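Local coordinates for (S)-imine reductase (Streptomyces sp. GF3546, PDB 4OQY), which probably reduces imines to amines with S selectivity, drawing on NADPH bound by a Rossmann-type domain, at residues W32-S37 with Y74-P79; L65-T68 with A72-A75; Q4-I9 with N20-N25; A59-V64 with D143-T148. All blocks are in the same frame, centred on the assembly; numbering follows the deposited sequence.

All four contacts lie in the N-terminal NADPH-binding domain: contacts 3 and 4 pack helices onto its central sheet, while contacts 1 and 2 pack helix 70-77 against strand ends and the loops after them. The first pair is buried and meets on neighbouring strands, 6-9 and 62-65: their centres are about 10 Å apart, and each rests an aromatic side chain on aliphatic branches. Contacts 1 and 2, only partly buried, lie about 8 Å apart, centre to centre, joined where Ile-76 CD1 packs on Leu-67 CD1. Contact 2 is wholly aliphatic, whereas contact 1 adds a guanidinium at the domain surface. NADPH-binding residues fall in contacts 1 and 2; contact 4 lies away from them.

Contact 1. Residues W32-S37 with Y74-P79; sequences WNRTAS and YAILEP
Ile-76, on helix 70-77, meets two side chains: the indole of Trp-32, at the end of strand 29-32, and the guanidinium of Arg-34, in the loop that follows. Together these three residues bury most of the 147 Å² in the contact. Arg-34 NH1 comes to 3.3 Å from Ile-76 CG1, approaching obliquely, while Ala-75 CB lies 3.9 Å from the same NH1. The arginine reaches this far because its chain is extended from CG to NE (chi2 -170°, chi3 -172°). Trp-32 contributes the rim of its six-membered ring, with Ile-76 CD1 near the ring plane and 3.9 Å from CZ3. The indole swings toward the helix because its CG lies anti to the backbone N (chi1 -174°). Ile-76 also touches Val-53 of helix 53-58 and Leu-67. Replacing Ile-76 with an alanine would probably open a gap beside Trp-32 CZ3 and leave the arginine end freer to turn. Asn-33, Arg-34 and Thr-35 bind NADPH, although this chain's site holds none in the model. The closest approaches to NH1 are from carbon, Ile-76 CG1 and Ala-75 CB, and the two segments offer it no acidic partner, consistent with its charge serving the cofactor.

Contact 2. Residues L65-T68 with A72-A75; sequences LSLT and AVYA
The chain turns back on itself here, running from the end of strand 62-65 through a short loop into helix 70-77, and Leu-67 and Ala-72 come closest, with 6.2 Å between their CA atoms. Val-73 carries the largest share of the contact and uses both branches. Its CG1, anti to the backbone N (chi1 171°), lies 3.7 Å from Leu-65 CD1, and the two side chains meet at roughly a right angle. The other branch, CG2, sits 3.9 Å from Leu-67 CD1, which is equally close to Val-73 CA and therefore packs against the helix backbone as well. Farther back along Leu-67, CB approaches Ala-72 CB at 4.0 Å, a separation made possible by the short methyl of the alanine. Ala-72 CB also lies 4.2 Å from Thr-68 N at the margin. These contacts are entirely van der Waals, and they pack the loop bearing Leu-67 and Thr-68, both NADPH-binding residues, against the helix. Asp-69 OD1 accepts a hydrogen bond from Ala-72 N near the start of the helix. Leu-67 N is bonded to Ser-93 OG, while Leu-65 and Val-73 both touch Asn-91 of strand 88-91, placing the first turns of helix 70-77 over strands 62-65 and 88-91.

Contact 3. Residues Q4-I9 with N20-N25; sequences QSVTVI and NTFLDN
Phe-22 of helix 13-24 lays one ring face against Val-6 of strand 6-9 and turns an edge to Val-8. The evidence for a CH-pi contact is direct: Val-6 CG1 stands 3.8 Å from the ring centroid and 14° off the ring normal. Its nearest ring atom is CD2, at 3.7 Å. This methyl occupies the crowded position between the backbone N and the carbonyl carbon (chi1 58°), while the other branch, CG2, reaches the ring near CE2 at 4.1 Å. Val-8 is rotated differently: its CG1 lies anti to the backbone N and its CG2 beside that nitrogen, near the ring plane and 4.1 Å from Phe-22 CE2. The phenylalanine CG is anti to its own carbonyl carbon (chi1 -83°), carrying the ring from the helix toward the strand, where the alternating direction of side chains brings Val-6 and Val-8 to the same side of the strand. Strand 6-9, helix 13-24 and strand 29-32 form a beta-alpha-beta unit, the opening element of the Rossmann fold, and the ring packs between its helix and strands. Phe-22 also touches Val-29 of strand 29-32 and Leu-152, while Val-6 packs on Leu-62 and Val-64 of the adjacent strand 62-65.

Contact 4. Residues A59-V64 with D143-T148; sequences ANELIV and DAHEDT
His-145 and Thr-148, one turn apart on helix 139-149, rest on Leu-62, the first residue of strand 62-65, and on Glu-61 just before it, joining a late helix of the Rossmann-type domain to its central parallel strands. His-145 comes first and buries the larger area. Leu-62 CD1 lies over its imidazole, 4.2 Å from the ring centroid and 26° off the normal, as a CH-pi contact. The Glu-61 carboxylate approaches from another quarter: OE1 stands 3.5 Å from His-145 CE1 at the ring edge, and the carboxylate and ring planes are 83° apart. An extended glutamate chain, with CG anti to the backbone N (chi1 -177°), brings the acid this far. Such an acidic neighbour would be expected to favour a positive charge on the imidazole. At the same ring, ND1 makes a weak hydrogen bond to Gln-4 OE1. An alanine in place of His-145 would probably leave Leu-62 CD1 without the ring it packs on and deprive Gln-4 of that weak bond. Further along, the helix is kinked where the backbone N atoms of Asp-147 and Thr-148 lack bonds to the preceding turn. Thr-148 nevertheless faces the strand, with its OG1 hydrogen-bonded to Gln-4 OE1. Its methyl meets Leu-62 tip to tip, CG2 lying 3.7 Å from Leu-62 CD2.

Contact 1. Residues W32-S37 with Y74-P79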
loop_
_atom_site.group_PDB
_atom_site.type_symbol
_atom_site.label_atom_id
_atom_site.label_comp_id
_atom_site.label_asym_id
_atom_site.label_seq_id
_atom_site.Cartn_x
_atom_site.Cartn_y
_atom_site.Cartn_z
ATOM N N TRP B 32 14.903 33.342 -5.890
ATOM C CA TRP B 32 16.104 33.365 -5.047
ATOM C C TRP B 32 16.421 31.979 -4.488
ATOM O O TRP B 32 15.527 31.158 -4.270
ATOM C CB TRP B 32 15.939 34.350 -3.880
ATOM C CG TRP B 32 17.221 34.536 -3.022
ATOM C CD1 TRP B 32 18.184 35.467 -3.210
ATOM C CD2 TRP B 32 17.634 33.763 -1.861
ATOM N NE1 TRP B 32 19.175 35.325 -2.249
ATOM C CE2 TRP B 32 18.869 34.274 -1.433
ATOM C CE3 TRP B 32 17.098 32.666 -1.187
ATOM C CZ2 TRP B 32 19.553 33.769 -0.305
ATOM C CZ3 TRP B 32 17.781 32.162 -0.053
ATOM C CH2 TRP B 32 19.003 32.702 0.347
ATOM N N ASN B 33 17.706 31.746 -4.251
ATOM C CA ASN B 33 18.206 30.468 -3.814
ATOM C C ASN B 33 19.574 30.725 -3.203
ATOM O O ASN B 33 20.184 31.753 -3.487
ATOM C CB ASN B 33 18.370 29.565 -5.037
ATOM C CG ASN B 33 18.612 28.148 -4.662
ATOM O OD1 ASN B 33 19.659 27.581 -4.964
ATOM N ND2 ASN B 33 17.646 27.565 -3.996
ATOM N N ARG B 34 20.062 29.817 -2.376
ATOM C CA ARG B 34 21.401 29.969 -1.803
ATOM C C ARG B 34 22.533 29.812 -2.832
ATOM O O ARG B 34 23.622 30.345 -2.654
ATOM C CB ARG B 34 21.584 29.006 -0.649
ATOM C CG ARG B 34 20.714 29.398 0.534
ATOM C CD ARG B 34 21.054 28.605 1.774
ATOM N NE ARG B 34 20.099 28.862 2.853
ATOM C CZ ARG B 34 20.029 29.977 3.571
ATOM N NH1 ARG B 34 19.105 30.081 4.514
ATOM N NH2 ARG B 34 20.872 30.979 3.375
ATOM N N THR B 35 22.281 29.076 -3.905
ATOM C CA THR B 35 23.279 28.832 -4.939
ATOM C C THR B 35 22.792 29.389 -6.274
ATOM O O THR B 35 21.894 28.811 -6.884
ATOM C CB THR B 35 23.496 27.323 -5.045
ATOM O OG1 THR B 35 23.819 26.817 -3.744
ATOM C CG2 THR B 35 24.609 26.992 -5.993
ATOM N N ALA B 36 23.392 30.496 -6.717
ATOM C CA ALA B 36 22.866 31.272 -7.830
ATOM C C ALA B 36 22.872 30.509 -9.157
ATOM O O ALA B 36 22.022 30.758 -9.991
ATOM C CB ALA B 36 23.633 32.586 -7.972
ATOM N N SER B 37 23.820 29.588 -9.341
ATOM C CA SER B 37 23.963 28.841 -10.609
ATOM C C SER B 37 22.787 27.925 -10.889
ATOM O O SER B 37 22.549 27.533 -12.041
ATOM C CB SER B 37 25.251 28.028 -10.621
ATOM O OG SER B 37 25.344 27.223 -9.457
ATOM N N TYR B 74 12.369 29.073 8.155
ATOM C CA TYR B 74 12.774 30.032 9.182
ATOM C C TYR B 74 14.191 30.571 9.006
ATOM O O TYR B 74 14.432 31.747 9.226
ATOM C CB TYR B 74 12.641 29.429 10.571
ATOM C CG TYR B 74 11.200 29.239 10.991
ATOM C CD1 TYR B 74 10.314 30.311 11.006
ATOM C CD2 TYR B 74 10.720 27.985 11.364
ATOM C CE1 TYR B 74 8.993 30.143 11.400
ATOM C CE2 TYR B 74 9.407 27.803 11.748
ATOM C CZ TYR B 74 8.553 28.883 11.757
ATOM O OH TYR B 74 7.261 28.680 12.149
ATOM N N ALA B 75 15.114 29.719 8.584
ATOM C CA ALA B 75 16.483 30.158 8.339
ATOM C C ALA B 75 16.515 31.273 7.316
ATOM O O ALA B 75 17.265 32.224 7.451
ATOM C CB ALA B 75 17.334 28.998 7.868
ATOM N N ILE B 76 15.697 31.153 6.280
ATOM C CA ILE B 76 15.654 32.175 5.248
ATOM C C ILE B 76 14.869 33.416 5.704
ATOM O O ILE B 76 15.291 34.534 5.437
ATOM C CB ILE B 76 15.087 31.605 3.923
ATOM C CG1 ILE B 76 16.112 30.627 3.341
ATOM C CG2 ILE B 76 14.784 32.732 2.942
ATOM C CD1 ILE B 76 15.635 29.784 2.180
ATOM N N LEU B 77 13.747 33.231 6.400
ATOM C CA LEU B 77 12.842 34.351 6.676
ATOM C C LEU B 77 13.098 35.099 7.992
ATOM O O LEU B 77 12.851 36.303 8.057
ATOM C CB LEU B 77 11.375 33.907 6.557
ATOM C CG LEU B 77 10.966 33.441 5.141
ATOM C CD1 LEU B 77 9.493 33.058 5.108
ATOM C CD2 LEU B 77 11.253 34.494 4.084
ATOM N N GLU B 78 13.609 34.420 9.015
ATOM C CA GLU B 78 13.766 35.069 10.319
ATOM C C GLU B 78 14.622 36.332 10.236
ATOM O O GLU B 78 14.259 37.351 10.802
ATOM C CB GLU B 78 14.283 34.093 11.385
ATOM C CG GLU B 78 14.583 34.750 12.738
ATOM C CD GLU B 78 15.951 35.453 12.792
ATOM O OE1 GLU B 78 16.871 35.078 12.023
ATOM O OE2 GLU B 78 16.128 36.366 13.630
ATOM N N PRO B 79 15.729 36.301 9.474
ATOM C CA PRO B 79 16.496 37.555 9.372
ATOM C C PRO B 79 15.856 38.692 8.558
ATOM O O PRO B 79 16.353 39.814 8.591
ATOM C CB PRO B 79 17.792 37.122 8.673
ATOM C CG PRO B 79 17.842 35.625 8.752
ATOM C CD PRO B 79 16.421 35.170 8.819
#

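Contact 2. Residues L65-T68 with A72-A75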
loop_
_atom_site.group_PDB
_atom_site.type_symbol
_atom_site.label_atom_id
_atom_site.label_comp_id
_atom_site.label_asym_id
_atom_site.label_seq_id
_atom_site.Cartn_x
_atom_site.Cartn_y
_atom_site.Cartn_z
ATOM N N LEU B 65 7.147 29.348 -1.435
ATOM C CA LEU B 65 8.301 28.706 -0.837
ATOM C C LEU B 65 8.264 27.232 -1.147
ATOM O O LEU B 65 7.261 26.547 -0.906
ATOM C CB LEU B 65 8.299 28.858 0.693
ATOM C CG LEU B 65 8.136 30.242 1.324
ATOM C CD1 LEU B 65 8.156 30.082 2.832
ATOM C CD2 LEU B 65 9.184 31.253 0.901
ATOM N N SER B 66 9.375 26.752 -1.681
ATOM C CA SER B 66 9.555 25.342 -1.954
ATOM C C SER B 66 10.867 24.910 -1.334
ATOM O O SER B 66 11.899 24.865 -2.012
ATOM C CB SER B 66 9.599 25.107 -3.457
ATOM O OG SER B 66 9.539 23.727 -3.702
ATOM N N LEU B 67 10.830 24.632 -0.037
ATOM C CA LEU B 67 12.038 24.334 0.742
ATOM C C LEU B 67 11.894 22.990 1.434
ATOM O O LEU B 67 10.819 22.412 1.462
ATOM C CB LEU B 67 12.296 25.451 1.750
ATOM C CG LEU B 67 12.595 26.807 1.090
ATOM C CD1 LEU B 67 12.374 27.970 2.035
ATOM C CD2 LEU B 67 14.005 26.858 0.515
ATOM N N THR B 68 12.984 22.470 1.982
ATOM C CA THR B 68 12.964 21.098 2.485
ATOM C C THR B 68 12.039 20.908 3.698
ATOM O O THR B 68 11.379 19.878 3.825
ATOM C CB THR B 68 14.384 20.587 2.812
ATOM O OG1 THR B 68 15.261 20.916 1.736
ATOM C CG2 THR B 68 14.386 19.077 2.959
ATOM N N ALA B 72 14.229 25.218 7.269
ATOM C CA ALA B 72 14.783 25.919 6.112
ATOM C C ALA B 72 14.044 27.219 5.828
ATOM O O ALA B 72 14.646 28.239 5.512
ATOM C CB ALA B 72 14.709 25.030 4.879
ATOM N N VAL B 73 12.727 27.169 5.966
ATOM C CA VAL B 73 11.888 28.342 5.866
ATOM C C VAL B 73 12.292 29.432 6.881
ATOM O O VAL B 73 12.512 30.581 6.503
ATOM C CB VAL B 73 10.412 27.966 6.066
ATOM C CG1 VAL B 73 9.545 29.213 6.192
ATOM C CG2 VAL B 73 9.926 27.094 4.920
ATOM N N TYR B 74 12.369 29.073 8.155
ATOM C CA TYR B 74 12.774 30.032 9.182
ATOM C C TYR B 74 14.191 30.571 9.006
ATOM O O TYR B 74 14.432 31.747 9.226
ATOM C CB TYR B 74 12.641 29.429 10.571
ATOM C CG TYR B 74 11.200 29.239 10.991
ATOM C CD1 TYR B 74 10.314 30.311 11.006
ATOM C CD2 TYR B 74 10.720 27.985 11.364
ATOM C CE1 TYR B 74 8.993 30.143 11.400
ATOM C CE2 TYR B 74 9.407 27.803 11.748
ATOM C CZ TYR B 74 8.553 28.883 11.757
ATOM O OH TYR B 74 7.261 28.680 12.149
ATOM N N ALA B 75 15.114 29.719 8.584
ATOM C CA ALA B 75 16.483 30.158 8.339
ATOM C C ALA B 75 16.515 31.273 7.316
ATOM O O ALA B 75 17.265 32.224 7.451
ATOM C CB ALA B 75 17.334 28.998 7.868
#

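Contact 3. Residues Q4-I9 with N20-N25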
loop_
_atom_site.group_PDB
_atom_site.type_symbol
_atom_site.label_atom_id
_atom_site.label_comp_id
_atom_site.label_asym_id
_atom_site.label_seq_id
_atom_site.Cartn_x
_atom_site.Cartn_y
_atom_site.Cartn_z
ATOM N N GLN B 4 -0.438 37.460 -13.003
ATOM C CA GLN B 4 0.152 37.919 -11.727
ATOM C C GLN B 4 1.619 37.505 -11.644
ATOM O O GLN B 4 1.959 36.332 -11.799
ATOM C CB GLN B 4 -0.601 37.388 -10.474
ATOM C CG GLN B 4 -0.496 38.305 -9.245
ATOM C CD GLN B 4 -0.646 37.637 -7.851
ATOM O OE1 GLN B 4 -1.106 36.493 -7.698
ATOM N NE2 GLN B 4 -0.259 38.384 -6.816
ATOM N N SER B 5 2.512 38.445 -11.381
ATOM C CA SER B 5 3.883 38.041 -11.186
ATOM C C SER B 5 4.039 37.443 -9.786
ATOM O O SER B 5 3.211 37.659 -8.901
ATOM C CB SER B 5 4.834 39.199 -11.427
ATOM O OG SER B 5 4.324 40.343 -10.809
ATOM N N VAL B 6 5.105 36.688 -9.597
ATOM C CA VAL B 6 5.264 35.873 -8.383
ATOM C C VAL B 6 6.723 35.648 -8.042
ATOM O O VAL B 6 7.578 35.727 -8.902
ATOM C CB VAL B 6 4.541 34.522 -8.586
ATOM C CG1 VAL B 6 5.088 33.797 -9.795
ATOM C CG2 VAL B 6 4.616 33.637 -7.353
ATOM N N THR B 7 7.009 35.439 -6.759
ATOM C CA THR B 7 8.345 35.117 -6.325
ATOM C C THR B 7 8.361 33.649 -5.922
ATOM O O THR B 7 7.409 33.162 -5.293
ATOM C CB THR B 7 8.773 36.020 -5.143
ATOM O OG1 THR B 7 8.984 37.354 -5.622
ATOM C CG2 THR B 7 10.047 35.518 -4.485
ATOM N N VAL B 8 9.426 32.952 -6.299
ATOM C CA VAL B 8 9.673 31.601 -5.864
ATOM C C VAL B 8 11.041 31.577 -5.157
ATOM O O VAL B 8 12.071 31.937 -5.737
ATOM C CB VAL B 8 9.640 30.580 -7.026
ATOM C CG1 VAL B 8 9.948 29.169 -6.520
ATOM C CG2 VAL B 8 8.280 30.603 -7.730
ATOM N N ILE B 9 11.023 31.136 -3.909
ATOM C CA ILE B 9 12.240 30.937 -3.102
ATOM C C ILE B 9 12.480 29.435 -2.892
ATOM O O ILE B 9 11.597 28.725 -2.396
ATOM C CB ILE B 9 12.089 31.657 -1.747
ATOM C CG1 ILE B 9 12.089 33.179 -1.962
ATOM C CG2 ILE B 9 13.197 31.266 -0.760
ATOM C CD1 ILE B 9 11.768 33.955 -0.688
ATOM N N ASN B 20 9.435 27.094 -14.011
ATOM C CA ASN B 20 9.289 26.777 -15.452
ATOM C C ASN B 20 7.843 26.810 -15.864
ATOM O O ASN B 20 7.496 27.344 -16.905
ATOM C CB ASN B 20 9.881 25.406 -15.786
ATOM C CG ASN B 20 11.400 25.434 -15.907
ATOM O OD1 ASN B 20 12.100 24.634 -15.282
ATOM N ND2 ASN B 20 11.912 26.339 -16.732
ATOM N N THR B 21 6.999 26.250 -15.011
ATOM C CA THR B 21 5.574 26.229 -15.261
ATOM C C THR B 21 4.958 27.638 -15.251
ATOM O O THR B 21 4.118 27.971 -16.119
ATOM C CB THR B 21 4.871 25.306 -14.266
ATOM O OG1 THR B 21 5.319 23.965 -14.500
ATOM C CG2 THR B 21 3.372 25.377 -14.444
ATOM N N PHE B 22 5.366 28.463 -14.288
ATOM C CA PHE B 22 4.914 29.861 -14.251
ATOM C C PHE B 22 5.328 30.623 -15.521
ATOM O O PHE B 22 4.525 31.361 -16.124
ATOM C CB PHE B 22 5.464 30.588 -12.997
ATOM C CG PHE B 22 4.660 30.381 -11.726
ATOM C CD1 PHE B 22 3.286 30.505 -11.725
ATOM C CD2 PHE B 22 5.309 30.173 -10.509
ATOM C CE1 PHE B 22 2.559 30.342 -10.570
ATOM C CE2 PHE B 22 4.585 30.022 -9.335
ATOM C CZ PHE B 22 3.213 30.114 -9.363
ATOM N N LEU B 23 6.579 30.433 -15.932
ATOM C CA LEU B 23 7.095 31.083 -17.125
ATOM C C LEU B 23 6.408 30.579 -18.394
ATOM O O LEU B 23 6.046 31.377 -19.246
ATOM C CB LEU B 23 8.594 30.850 -17.261
ATOM C CG LEU B 23 9.458 31.542 -16.219
ATOM C CD1 LEU B 23 10.879 31.059 -16.380
ATOM C CD2 LEU B 23 9.364 33.053 -16.368
ATOM N N ASP B 24 6.207 29.266 -18.501
ATOM C CA ASP B 24 5.446 28.669 -19.629
ATOM C C ASP B 24 4.094 29.314 -19.822
ATOM O O ASP B 24 3.589 29.404 -20.946
ATOM C CB ASP B 24 5.208 27.177 -19.395
ATOM C CG ASP B 24 6.486 26.338 -19.522
ATOM O OD1 ASP B 24 7.523 26.851 -19.973
ATOM O OD2 ASP B 24 6.449 25.144 -19.171
ATOM N N ASN B 25 3.493 29.749 -18.720
ATOM C CA ASN B 25 2.169 30.343 -18.768
ATOM C C ASN B 25 2.160 31.875 -18.769
ATOM O O ASN B 25 1.116 32.478 -18.575
ATOM C CB ASN B 25 1.308 29.793 -17.620
ATOM C CG ASN B 25 0.932 28.328 -17.809
ATOM O OD1 ASN B 25 1.599 27.417 -17.302
ATOM N ND2 ASN B 25 -0.128 28.094 -18.567
#

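Contact 4. Residues A59-V64 with D143-T148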
loop_
_atom_site.group_PDB
_atom_site.type_symbol
_atom_site.label_atom_id
_atom_site.label_comp_id
_atom_site.label_asym_id
_atom_site.label_seq_id
_atom_site.Cartn_x
_atom_site.Cartn_y
_atom_site.Cartn_z
ATOM N N ALA B 59 9.802 42.115 -4.323
ATOM C CA ALA B 59 9.385 42.100 -5.722
ATOM C C ALA B 59 7.908 41.823 -5.950
ATOM O O ALA B 59 7.358 42.231 -6.986
ATOM C CB ALA B 59 10.213 41.095 -6.504
ATOM N N ASN B 60 7.261 41.107 -5.036
ATOM C CA ASN B 60 5.908 40.583 -5.271
ATOM C C ASN B 60 5.137 40.437 -3.961
ATOM O O ASN B 60 5.729 40.328 -2.873
ATOM C CB ASN B 60 5.969 39.207 -5.959
ATOM C CG ASN B 60 6.472 39.273 -7.408
ATOM O OD1 ASN B 60 7.538 38.737 -7.753
ATOM N ND2 ASN B 60 5.707 39.908 -8.247
ATOM N N GLU B 61 3.817 40.434 -4.060
ATOM C CA GLU B 61 2.950 40.127 -2.922
ATOM C C GLU B 61 2.980 38.625 -2.624
ATOM O O GLU B 61 3.066 38.213 -1.456
ATOM C CB GLU B 61 1.504 40.587 -3.191
ATOM C CG GLU B 61 0.580 40.365 -2.003
ATOM C CD GLU B 61 -0.843 40.803 -2.259
ATOM O OE1 GLU B 61 -1.244 40.903 -3.429
ATOM O OE2 GLU B 61 -1.572 41.015 -1.280
ATOM N N LEU B 62 2.906 37.812 -3.680
ATOM C CA LEU B 62 2.822 36.361 -3.542
ATOM C C LEU B 62 4.184 35.698 -3.592
ATOM O O LEU B 62 4.883 35.742 -4.614
ATOM C CB LEU B 62 1.960 35.745 -4.630
ATOM C CG LEU B 62 1.703 34.252 -4.444
ATOM C CD1 LEU B 62 0.845 34.006 -3.221
ATOM C CD2 LEU B 62 1.019 33.685 -5.669
ATOM N N ILE B 63 4.543 35.101 -2.457
ATOM C CA ILE B 63 5.821 34.464 -2.238
ATOM C C ILE B 63 5.584 32.974 -2.047
ATOM O O ILE B 63 5.012 32.545 -1.045
ATOM C CB ILE B 63 6.490 35.003 -0.944
ATOM C CG1 ILE B 63 6.470 36.543 -0.923
ATOM C CG2 ILE B 63 7.888 34.436 -0.789
ATOM C CD1 ILE B 63 7.204 37.248 -2.050
ATOM N N VAL B 64 6.056 32.193 -2.999
ATOM C CA VAL B 64 5.952 30.748 -2.967
ATOM C C VAL B 64 7.251 30.156 -2.476
ATOM O O VAL B 64 8.327 30.407 -3.048
ATOM C CB VAL B 64 5.718 30.186 -4.380
ATOM C CG1 VAL B 64 5.695 28.659 -4.352
ATOM C CG2 VAL B 64 4.423 30.747 -4.936
ATOM N N ASP B 143 -8.692 32.876 -2.136
ATOM C CA ASP B 143 -9.439 33.256 -3.353
ATOM C C ASP B 143 -8.719 34.322 -4.166
ATOM O O ASP B 143 -8.733 34.283 -5.387
ATOM C CB ASP B 143 -10.843 33.751 -3.022
ATOM C CG ASP B 143 -11.701 32.687 -2.395
ATOM O OD1 ASP B 143 -11.459 31.482 -2.619
ATOM O OD2 ASP B 143 -12.612 33.051 -1.643
ATOM N N ALA B 144 -8.087 35.264 -3.478
ATOM C CA ALA B 144 -7.308 36.323 -4.125
ATOM C C ALA B 144 -6.131 35.800 -4.974
ATOM O O ALA B 144 -5.794 36.406 -5.982
ATOM C CB ALA B 144 -6.814 37.325 -3.076
ATOM N N HIS B 145 -5.520 34.679 -4.597
ATOM C CA HIS B 145 -4.354 34.168 -5.332
ATOM C C HIS B 145 -4.559 32.828 -6.017
ATOM O O HIS B 145 -3.637 32.308 -6.663
ATOM C CB HIS B 145 -3.159 34.104 -4.393
ATOM C CG HIS B 145 -2.821 35.435 -3.814
ATOM N ND1 HIS B 145 -2.069 36.360 -4.498
ATOM C CD2 HIS B 145 -3.210 36.036 -2.668
ATOM C CE1 HIS B 145 -1.965 37.460 -3.777
ATOM N NE2 HIS B 145 -2.636 37.284 -2.651
ATOM N N GLU B 146 -5.773 32.295 -5.902
ATOM C CA GLU B 146 -6.119 30.980 -6.444
ATOM C C GLU B 146 -5.797 30.882 -7.930
ATOM O O GLU B 146 -5.287 29.862 -8.373
ATOM C CB GLU B 146 -7.604 30.676 -6.212
ATOM C CG GLU B 146 -8.038 29.280 -6.626
ATOM C CD GLU B 146 -9.553 29.060 -6.599
ATOM O OE1 GLU B 146 -10.310 29.936 -6.104
ATOM O OE2 GLU B 146 -10.008 28.007 -7.118
ATOM N N ASP B 147 -6.086 31.941 -8.679
ATOM C CA ASP B 147 -5.854 31.936 -10.124
ATOM C C ASP B 147 -4.364 31.830 -10.441
ATOM O O ASP B 147 -3.995 31.222 -11.429
ATOM C CB ASP B 147 -6.454 33.185 -10.786
ATOM C CG ASP B 147 -7.951 33.054 -11.055
ATOM O OD1 ASP B 147 -8.576 32.047 -10.636
ATOM O OD2 ASP B 147 -8.515 33.953 -11.726
ATOM N N THR B 148 -3.499 32.378 -9.592
ATOM C CA THR B 148 -2.064 32.193 -9.774
ATOM C C THR B 148 -1.598 30.797 -9.314
ATOM O O THR B 148 -0.844 30.117 -10.004
ATOM C CB THR B 148 -1.295 33.287 -9.035
ATOM O OG1 THR B 148 -1.715 34.572 -9.514
ATOM C CG2 THR B 148 0.187 33.122 -9.231
#